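Local atomic coordinates of cysteine protease (Listeria monocytogenes, PDB entry 5HU4), a protein that anchors surface proteins to the cell wall, cleaving a C-terminal sorting signal and passing the product on through a thioester-linked intermediate. Residues Arg105-Thr110 with Arg120-Gly125; Thr32-Asp37 with Ser96-Thr101; Glu77-Tyr82 with Glu131-Glu136. All blocks are in the same frame, centred on the assembly; numbering follows the deposited sequence.

Interaction 1: Arg105-Thr110 with Arg120-Gly125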
loop_
_atom_site.group_PDB
_atom_site.type_symbol
_atom_site.label_atom_id
_atom_site.label_comp_id
_atom_site.label_asym_id
_atom_site.label_seq_id
_atom_site.Cartn_x
_atom_site.Cartn_y
_atom_site.Cartn_z
ATOM N N ARG A 105 -9.947 -2.996 -5.213
ATOM C CA ARG A 105 -8.915 -1.980 -5.378
ATOM C C ARG A 105 -7.991 -1.883 -4.171
ATOM O O ARG A 105 -8.339 -2.315 -3.070
ATOM C CB ARG A 105 -9.552 -0.615 -5.634
ATOM C CG ARG A 105 -10.424 -0.135 -4.487
ATOM C CD ARG A 105 -10.683 1.359 -4.564
ATOM N NE ARG A 105 -11.410 1.730 -5.774
ATOM C CZ ARG A 105 -11.549 2.979 -6.204
ATOM N NH1 ARG A 105 -11.010 3.980 -5.521
ATOM N NH2 ARG A 105 -12.227 3.228 -7.316
ATOM N N ILE A 106 -6.811 -1.311 -4.389
ATOM C CA ILE A 106 -5.895 -0.998 -3.301
ATOM C C ILE A 106 -5.692 0.515 -3.247
ATOM O O ILE A 106 -5.662 1.186 -4.280
ATOM C CB ILE A 106 -4.538 -1.728 -3.459
ATOM C CG1 ILE A 106 -3.709 -1.615 -2.177
ATOM C CG2 ILE A 106 -3.767 -1.202 -4.664
ATOM C CD1 ILE A 106 -2.394 -2.362 -2.231
ATOM N N THR A 107 -5.581 1.054 -2.038
ATOM C CA THR A 107 -5.440 2.493 -1.861
ATOM C C THR A 107 -4.237 2.828 -0.988
ATOM O O THR A 107 -4.263 2.632 0.225
ATOM C CB THR A 107 -6.707 3.108 -1.235
ATOM O OG1 THR A 107 -7.849 2.766 -2.032
ATOM C CG2 THR A 107 -6.583 4.621 -1.154
ATOM N N LEU A 108 -3.182 3.337 -1.617
ATOM C CA LEU A 108 -1.960 3.683 -0.902
ATOM C C LEU A 108 -1.981 5.148 -0.477
ATOM O O LEU A 108 -2.196 6.039 -1.299
ATOM C CB LEU A 108 -0.731 3.398 -1.766
ATOM C CG LEU A 108 -0.645 1.984 -2.345
ATOM C CD1 LEU A 108 0.718 1.740 -2.971
ATOM C CD2 LEU A 108 -0.944 0.948 -1.273
ATOM N N ILE A 109 -1.757 5.390 0.811
ATOM C CA ILE A 109 -1.848 6.738 1.357
ATOM C C ILE A 109 -0.584 7.143 2.110
ATOM O O ILE A 109 -0.112 6.421 2.989
ATOM C CB ILE A 109 -3.055 6.876 2.307
ATOM C CG1 ILE A 109 -4.341 6.430 1.607
ATOM C CG2 ILE A 109 -3.183 8.308 2.809
ATOM C CD1 ILE A 109 -5.574 6.535 2.470
ATOM N N THR A 110 -0.043 8.304 1.754
ATOM C CA THR A 110 1.112 8.859 2.446
ATOM C C THR A 110 1.057 10.382 2.437
ATOM O O THR A 110 0.334 10.981 1.639
ATOM C CB THR A 110 2.438 8.392 1.812
ATOM O OG1 THR A 110 3.525 8.672 2.704
ATOM C CG2 THR A 110 2.679 9.091 0.480
ATOM N N ARG A 120 -2.366 14.807 1.659
ATOM C CA ARG A 120 -1.988 13.413 1.466
ATOM C C ARG A 120 -1.857 13.080 -0.013
ATOM O O ARG A 120 -2.641 13.558 -0.834
ATOM C CB ARG A 120 -3.018 12.483 2.110
ATOM C CG ARG A 120 -3.214 12.685 3.601
ATOM C CD ARG A 120 -2.027 12.166 4.392
ATOM N NE ARG A 120 -2.146 12.483 5.811
ATOM C CZ ARG A 120 -1.760 13.632 6.354
ATOM N NH1 ARG A 120 -1.222 14.581 5.598
ATOM N NH2 ARG A 120 -1.906 13.834 7.657
ATOM N N PHE A 121 -0.866 12.262 -0.353
ATOM C CA PHE A 121 -0.774 11.720 -1.702
ATOM C C PHE A 121 -1.453 10.358 -1.732
ATOM O O PHE A 121 -1.216 9.519 -0.861
ATOM C CB PHE A 121 0.680 11.605 -2.162
ATOM C CG PHE A 121 0.832 11.086 -3.567
ATOM C CD1 PHE A 121 0.972 9.728 -3.811
ATOM C CD2 PHE A 121 0.832 11.957 -4.647
ATOM C CE1 PHE A 121 1.106 9.249 -5.102
ATOM C CE2 PHE A 121 0.969 11.482 -5.939
ATOM C CZ PHE A 121 1.107 10.128 -6.165
ATOM N N VAL A 122 -2.301 10.143 -2.733
ATOM C CA VAL A 122 -3.058 8.902 -2.830
ATOM C C VAL A 122 -2.823 8.200 -4.163
ATOM O O VAL A 122 -2.861 8.827 -5.222
ATOM C CB VAL A 122 -4.568 9.152 -2.656
ATOM C CG1 VAL A 122 -5.328 7.836 -2.649
ATOM C CG2 VAL A 122 -4.832 9.922 -1.374
ATOM N N ALA A 123 -2.574 6.897 -4.098
ATOM C CA ALA A 123 -2.437 6.077 -5.293
ATOM C C ALA A 123 -3.436 4.924 -5.253
ATOM O O ALA A 123 -3.409 4.099 -4.337
ATOM C CB ALA A 123 -1.017 5.550 -5.422
ATOM N N VAL A 124 -4.318 4.875 -6.247
ATOM C CA VAL A 124 -5.330 3.829 -6.326
ATOM C C VAL A 124 -5.011 2.848 -7.451
ATOM O O VAL A 124 -4.677 3.254 -8.566
ATOM C CB VAL A 124 -6.739 4.422 -6.547
ATOM C CG1 VAL A 124 -7.746 3.329 -6.886
ATOM C CG2 VAL A 124 -7.183 5.207 -5.321
ATOM N N GLY A 125 -5.105 1.557 -7.148
ATOM C CA GLY A 125 -4.870 0.527 -8.142
ATOM C C GLY A 125 -5.987 -0.496 -8.181
ATOM O O GLY A 125 -6.401 -1.011 -7.143
#
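The guanidinium of R105 lies over V124. CG1 of V124 sits 3.5 Å above one face of the group, offset toward its rim, and comes nearest to R105 NH1. The chain of R105 reaches across the partner strand because CG stands between the backbone N and the carbonyl carbon (chi1 62°) and the chain bends again at chi3. Its polar edges turn to other partners: NE forms a salt bridge with D103, and NH2 makes a long, weak ion pair with E126. At the other end, CB and CD of R120 lie against T110 O, while its guanidinium leaves the contact and pairs with E92.

Between these arginines the backbones run antiparallel, 165° apart. Three hydrogen-bonded pairs, I106 with G125, L108 with A123 and T110 with F121, give six N-H to O bonds. L108 N to A123 O is 2.8 Å. T107 and I109 alternate with these, facing V124 and V122 in non-hydrogen-bonded pairs. On their face, the T107 and V122 side chains cross obliquely, with T107 CG2 3.8 Å from V122 CG1. T107 OG1 turns to N44.

On the other face, L108 CB meets A123 CB at 4.3 Å. I106 CG2 lies 3.6 Å from G125 O. T110 CG2 approaches F121 CB, and T110 OG1 bonds to G49 O. This beta hairpin belongs to the sortase beta-barrel. Its first strand, 105-111, ends at C111, the residue that carries the acyl-thioester intermediate. The side chain of R120 is about 4 Å from that of C111, and the side chain of T110 about 6 Å from that of active-site H50.

Interaction 2: Thr32-Asp37 with Ser96-Thr101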
loop_
_atom_site.group_PDB
_atom_site.type_symbol
_atom_site.label_atom_id
_atom_site.label_comp_id
_atom_site.label_asym_id
_atom_site.label_seq_id
_atom_site.Cartn_x
_atom_site.Cartn_y
_atom_site.Cartn_z
ATOM N N THR A 32 0.400 0.005 6.871
ATOM C CA THR A 32 -0.591 -0.312 7.893
ATOM C C THR A 32 -2.020 -0.243 7.363
ATOM O O THR A 32 -2.394 0.710 6.678
ATOM C CB THR A 32 -0.471 0.638 9.102
ATOM O OG1 THR A 32 -0.645 1.992 8.667
ATOM C CG2 THR A 32 0.890 0.496 9.765
ATOM N N THR A 33 -2.811 -1.263 7.684
ATOM C CA THR A 33 -4.227 -1.286 7.334
ATOM C C THR A 33 -4.957 -0.141 8.030
ATOM O O THR A 33 -4.544 0.301 9.103
ATOM C CB THR A 33 -4.884 -2.622 7.718
ATOM O OG1 THR A 33 -4.846 -2.782 9.142
ATOM C CG2 THR A 33 -4.154 -3.784 7.061
ATOM N N MET A 34 -6.041 0.333 7.424
ATOM C CA MET A 34 -6.728 1.515 7.934
ATOM C C MET A 34 -8.162 1.230 8.378
ATOM O O MET A 34 -8.775 2.043 9.071
ATOM C CB MET A 34 -6.710 2.622 6.879
ATOM C CG MET A 34 -5.317 3.166 6.612
ATOM S SD MET A 34 -5.293 4.524 5.430
ATOM C CE MET A 34 -5.158 5.922 6.539
ATOM N N ARG A 35 -8.698 0.082 7.977
ATOM C CA ARG A 35 -9.984 -0.370 8.494
ATOM C C ARG A 35 -9.850 -1.765 9.091
ATOM O O ARG A 35 -9.086 -2.592 8.596
ATOM C CB ARG A 35 -11.060 -0.371 7.405
ATOM C CG ARG A 35 -11.159 0.912 6.601
ATOM C CD ARG A 35 -12.499 1.001 5.881
ATOM N NE ARG A 35 -12.963 -0.307 5.430
ATOM C CZ ARG A 35 -12.678 -0.834 4.244
ATOM N NH1 ARG A 35 -11.927 -0.164 3.381
ATOM N NH2 ARG A 35 -13.142 -2.033 3.922
ATOM N N SER A 36 -10.599 -2.018 10.159
ATOM C CA SER A 36 -10.562 -3.306 10.840
ATOM C C SER A 36 -11.112 -4.430 9.967
ATOM O O SER A 36 -10.806 -5.603 10.183
ATOM C CB SER A 36 -11.352 -3.234 12.149
ATOM O OG SER A 36 -12.735 -3.044 11.896
ATOM N N ASP A 37 -11.909 -4.062 8.969
ATOM C CA ASP A 37 -12.686 -5.034 8.208
ATOM C C ASP A 37 -12.106 -5.378 6.836
ATOM O O ASP A 37 -12.531 -6.352 6.214
ATOM C CB ASP A 37 -14.111 -4.519 8.025
ATOM C CG ASP A 37 -14.192 -3.367 7.041
ATOM O OD1 ASP A 37 -13.896 -2.219 7.437
ATOM O OD2 ASP A 37 -14.545 -3.615 5.868
ATOM N N SER A 96 -13.012 9.770 2.750
ATOM C CA SER A 96 -13.765 8.944 1.801
ATOM C C SER A 96 -12.903 7.938 1.038
ATOM O O SER A 96 -13.381 6.874 0.643
ATOM C CB SER A 96 -14.502 9.837 0.799
ATOM O OG SER A 96 -13.695 10.096 -0.337
ATOM N N VAL A 97 -11.631 8.270 0.844
ATOM C CA VAL A 97 -10.726 7.421 0.076
ATOM C C VAL A 97 -10.343 6.151 0.847
ATOM O O VAL A 97 -9.664 5.268 0.319
ATOM C CB VAL A 97 -9.453 8.201 -0.330
ATOM C CG1 VAL A 97 -8.446 8.224 0.812
ATOM C CG2 VAL A 97 -8.834 7.608 -1.587
ATOM N N ILE A 98 -10.805 6.055 2.088
ATOM C CA ILE A 98 -10.541 4.894 2.934
ATOM C C ILE A 98 -11.698 3.894 2.853
ATOM O O ILE A 98 -11.497 2.679 2.954
ATOM C CB ILE A 98 -10.290 5.333 4.402
ATOM C CG1 ILE A 98 -8.807 5.644 4.612
ATOM C CG2 ILE A 98 -10.735 4.273 5.394
ATOM C CD1 ILE A 98 -8.555 6.942 5.346
ATOM N N ASP A 99 -12.903 4.417 2.634
ATOM C CA ASP A 99 -14.120 3.609 2.565
ATOM C C ASP A 99 -14.030 2.458 1.565
ATOM O O ASP A 99 -13.369 2.567 0.531
ATOM C CB ASP A 99 -15.318 4.491 2.208
ATOM C CG ASP A 99 -15.474 5.668 3.146
ATOM O OD1 ASP A 99 -15.111 5.533 4.332
ATOM O OD2 ASP A 99 -15.971 6.724 2.700
ATOM N N ASN A 100 -14.706 1.358 1.885
ATOM C CA ASN A 100 -14.741 0.192 1.012
ATOM C C ASN A 100 -15.454 0.492 -0.302
ATOM O O ASN A 100 -16.285 1.398 -0.375
ATOM C CB ASN A 100 -15.421 -0.977 1.724
ATOM C CG ASN A 100 -15.213 -2.299 1.010
ATOM O OD1 ASN A 100 -14.098 -2.816 0.946
ATOM N ND2 ASN A 100 -16.291 -2.852 0.468
ATOM N N THR A 101 -15.123 -0.267 -1.341
ATOM C CA THR A 101 -15.730 -0.073 -2.650
ATOM C C THR A 101 -16.267 -1.387 -3.205
ATOM O O THR A 101 -15.984 -2.460 -2.668
ATOM C CB THR A 101 -14.728 0.531 -3.650
ATOM O OG1 THR A 101 -13.556 -0.289 -3.716
ATOM C CG2 THR A 101 -14.336 1.943 -3.231
#
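R35 reaches across to I98 and N100 and carries all the polar bonds between the two segments. NH1 gives a hydrogen bond to I98 O, 2.9 Å away. That oxygen is met nearly head-on, with a C=O...N angle of 162°, and lies somewhat out of the guanidinium plane. NH2 bonds to N100 OD1 at 3.2 Å, a less favourable geometry. The donor stands above the amide's carbonyl plane, and the bond is clearly bent. The guanidinium and amide planes are 67° apart. One face of the guanidinium lies against CB and the backbone N of N100. N100 OD1 is also bonded to N44 N, its stronger partner.

The charged interaction lies within 32-37. R35 grips D37 side-on, NE to OD1 and NH2 to OD2, each at 2.9 Å. The OD2 bond is the straighter and lies in the guanidinium plane. NH2 therefore serves two acceptors. With NH1 held as well, the rotation of the guanidinium is fixed from several directions, and the carboxylate probably balances its charge.

In the fold, 32-37 leaves strand 31-33 for a loop. Segment 96-101 belongs to the long connection between strands 78-91 and 105-111 of the sortase barrel. The contact thus ties two loops together beside the sheet. N44 supports the second loop through bonds to V97 O and D99 O.

The apolar contacts involve I98. CG and CD of R35 slide past I98 CG2 in the opposite direction, with CG at 3.6 Å from it. M34 crosses I98 at about a right angle, and its bend at chi3 (101°) brings CE to 3.7 Å from I98 CD1. Both side chains also touch I109 of strand 105-111.

Interaction 3: Glu77-Tyr82 with Glu131-Glu136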
loop_
_atom_site.group_PDB
_atom_site.type_symbol
_atom_site.label_atom_id
_atom_site.label_comp_id
_atom_site.label_asym_id
_atom_site.label_seq_id
_atom_site.Cartn_x
_atom_site.Cartn_y
_atom_site.Cartn_z
ATOM N N GLU A 77 -0.565 -16.427 1.164
ATOM C CA GLU A 77 -1.374 -17.511 0.621
ATOM C C GLU A 77 -1.673 -17.217 -0.845
ATOM O O GLU A 77 -1.556 -18.090 -1.706
ATOM C CB GLU A 77 -2.673 -17.686 1.412
ATOM C CG GLU A 77 -2.475 -18.148 2.849
ATOM C CD GLU A 77 -1.745 -19.476 2.951
ATOM O OE1 GLU A 77 -1.983 -20.354 2.095
ATOM O OE2 GLU A 77 -0.935 -19.643 3.888
ATOM N N ASN A 78 -2.049 -15.973 -1.119
ATOM C CA ASN A 78 -2.340 -15.536 -2.479
ATOM C C ASN A 78 -1.539 -14.302 -2.874
ATOM O O ASN A 78 -1.197 -13.472 -2.029
ATOM C CB ASN A 78 -3.833 -15.247 -2.638
ATOM C CG ASN A 78 -4.670 -16.504 -2.667
ATOM O OD1 ASN A 78 -4.322 -17.478 -3.336
ATOM N ND2 ASN A 78 -5.783 -16.493 -1.945
ATOM N N LEU A 79 -1.241 -14.190 -4.165
ATOM C CA LEU A 79 -0.601 -12.999 -4.704
ATOM C C LEU A 79 -1.640 -12.129 -5.399
ATOM O O LEU A 79 -2.242 -12.540 -6.391
ATOM C CB LEU A 79 0.518 -13.377 -5.675
ATOM C CG LEU A 79 1.131 -12.239 -6.492
ATOM C CD1 LEU A 79 1.746 -11.193 -5.578
ATOM C CD2 LEU A 79 2.169 -12.778 -7.464
ATOM N N TYR A 80 -1.853 -10.929 -4.868
ATOM C CA TYR A 80 -2.844 -10.016 -5.423
ATOM C C TYR A 80 -2.171 -8.913 -6.231
ATOM O O TYR A 80 -1.420 -8.103 -5.685
ATOM C CB TYR A 80 -3.701 -9.410 -4.310
ATOM C CG TYR A 80 -4.316 -10.440 -3.389
ATOM C CD1 TYR A 80 -3.664 -10.841 -2.229
ATOM C CD2 TYR A 80 -5.543 -11.018 -3.684
ATOM C CE1 TYR A 80 -4.223 -11.783 -1.386
ATOM C CE2 TYR A 80 -6.109 -11.963 -2.847
ATOM C CZ TYR A 80 -5.445 -12.340 -1.699
ATOM O OH TYR A 80 -6.002 -13.279 -0.862
ATOM N N GLU A 81 -2.444 -8.885 -7.532
ATOM C CA GLU A 81 -1.823 -7.908 -8.417
ATOM C C GLU A 81 -2.774 -6.772 -8.769
ATOM O O GLU A 81 -3.831 -6.989 -9.364
ATOM C CB GLU A 81 -1.324 -8.587 -9.695
ATOM C CG GLU A 81 -0.789 -7.622 -10.742
ATOM C CD GLU A 81 -0.075 -8.330 -11.878
ATOM O OE1 GLU A 81 0.113 -9.563 -11.788
ATOM O OE2 GLU A 81 0.298 -7.655 -12.860
ATOM N N TYR A 82 -2.388 -5.557 -8.392
ATOM C CA TYR A 82 -3.153 -4.365 -8.733
ATOM C C TYR A 82 -2.415 -3.543 -9.784
ATOM O O TYR A 82 -1.204 -3.683 -9.956
ATOM C CB TYR A 82 -3.414 -3.509 -7.491
ATOM C CG TYR A 82 -4.210 -4.193 -6.400
ATOM C CD1 TYR A 82 -3.596 -5.053 -5.498
ATOM C CD2 TYR A 82 -5.572 -3.961 -6.259
ATOM C CE1 TYR A 82 -4.320 -5.672 -4.495
ATOM C CE2 TYR A 82 -6.303 -4.576 -5.260
ATOM C CZ TYR A 82 -5.671 -5.429 -4.380
ATOM O OH TYR A 82 -6.395 -6.042 -3.384
ATOM N N GLU A 131 -3.618 -14.914 -7.771
ATOM C CA GLU A 131 -3.066 -16.257 -7.917
ATOM C C GLU A 131 -2.372 -16.744 -6.648
ATOM O O GLU A 131 -1.950 -15.947 -5.809
ATOM C CB GLU A 131 -2.092 -16.305 -9.096
ATOM C CG GLU A 131 -1.190 -15.088 -9.220
ATOM C CD GLU A 131 -0.295 -15.154 -10.442
ATOM O OE1 GLU A 131 -0.034 -14.093 -11.050
ATOM O OE2 GLU A 131 0.148 -16.267 -10.795
ATOM N N LYS A 132 -2.269 -18.065 -6.520
ATOM C CA LYS A 132 -1.631 -18.696 -5.371
ATOM C C LYS A 132 -0.173 -18.272 -5.263
ATOM O O LYS A 132 0.562 -18.306 -6.252
ATOM C CB LYS A 132 -1.731 -20.220 -5.480
ATOM C CG LYS A 132 -2.050 -20.929 -4.173
ATOM C CD LYS A 132 -2.125 -22.435 -4.367
ATOM C CE LYS A 132 -0.742 -23.063 -4.374
ATOM N NZ LYS A 132 -0.213 -23.231 -2.991
ATOM N N LEU A 133 0.245 -17.869 -4.067
ATOM C CA LEU A 133 1.633 -17.478 -3.865
ATOM C C LEU A 133 2.541 -18.700 -3.820
ATOM O O LEU A 133 2.330 -19.620 -3.031
ATOM C CB LEU A 133 1.799 -16.664 -2.582
ATOM C CG LEU A 133 3.185 -16.025 -2.466
ATOM C CD1 LEU A 133 3.264 -14.755 -3.301
ATOM C CD2 LEU A 133 3.556 -15.749 -1.015
ATOM N N THR A 134 3.550 -18.700 -4.680
ATOM C CA THR A 134 4.544 -19.761 -4.699
ATOM C C THR A 134 5.882 -19.215 -4.229
ATOM O O THR A 134 6.024 -18.005 -4.033
ATOM C CB THR A 134 4.696 -20.364 -6.103
ATOM O OG1 THR A 134 4.941 -19.317 -7.048
ATOM C CG2 THR A 134 3.431 -21.108 -6.504
ATOM N N LYS A 135 6.856 -20.100 -4.044
ATOM C CA LYS A 135 8.187 -19.682 -3.629
ATOM C C LYS A 135 8.787 -18.708 -4.636
ATOM O O LYS A 135 9.347 -17.678 -4.268
ATOM C CB LYS A 135 9.101 -20.895 -3.465
ATOM C CG LYS A 135 9.167 -21.438 -2.044
ATOM C CD LYS A 135 9.553 -22.899 -2.039
ATOM C CE LYS A 135 8.717 -23.676 -1.045
ATOM N NZ LYS A 135 7.259 -23.505 -1.305
ATOM N N GLU A 136 8.642 -19.034 -5.917
ATOM C CA GLU A 136 9.188 -18.217 -6.998
ATOM C C GLU A 136 8.564 -16.819 -7.048
ATOM O O GLU A 136 9.273 -15.829 -7.225
ATOM C CB GLU A 136 9.002 -18.935 -8.343
ATOM C CG GLU A 136 7.554 -19.213 -8.707
ATOM C CD GLU A 136 7.406 -20.045 -9.962
ATOM O OE1 GLU A 136 8.392 -20.164 -10.720
ATOM O OE2 GLU A 136 6.298 -20.578 -10.195
HETATM O O HOH W 1 0.436 -11.255 -9.772
#
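L79 meets E131 and L133 in the close part of this contact. Its backbone N bonds to E131 O, though the modelled distance is doubtfully short. E131 N returns a bond to L79 O at 3.1 Å, so the two residues form an antiparallel hydrogen-bonded pair. N78 and K132 follow as a non-hydrogen-bonded pair, with their side chains diverging. L133 N then bonds to E77 O at 3.0 Å. The hydrogen bond is nearly straight, yet the donor stands 45° out of the carbonyl plane, as the second segment turns off the strand.

The apolar part is small. L133 CD1 rests 3.9 Å from L79 CB. CG of L133 is anti to the backbone N (chi1 -170°), which brings CD1 against L79 CB. L79 is buried here, and L137, Y141 and F142 of the C-terminal region pack on it too.

The outer side is much looser. CG of K132 passes E77 O. Farther out the chain bends, and NZ stays 6.1 Å from E77 OE1, so the opposite charges do not pair. T134 is the N-cap of helix 135-141. The contact thus joins the start of strand 78-91 to the end of strand 119-132, just where the chain enters that helix.

On the face with L79, E81 OE1 and E131 OE1 are like charges 4.6 Å apart. One water donates to both oxygens. K129 adds a long, weak ion pair to E81, while E128 brings a third carboxylate near it. The cluster may raise the proton affinity of these acids. The shared water and the lysine probably ease part of the repulsion, while the backbone bonds and the leucines hold the segments together.

Overall arrangement
Interaction 1 is buried, whereas interactions 2 and 3 lie at the surface. Interactions 1 and 3 share strand 119-132, which pairs with 105-111 in the first and with 78-91 in the third. Y82 connects them by packing its ring on R105, I106 and G125. Interaction 2 joins loops instead and touches interaction 1 through V97 and M34, which pack on I109. It does not touch interaction 3. The chemistry follows position. Interaction 1 is mostly six backbone bonds and apolar side chains, with an arginine at either end. A single arginine dominates interaction 2. Interaction 3 combines a few backbone bonds with hydrated carboxylates, away from the active site that interaction 1 adjoins.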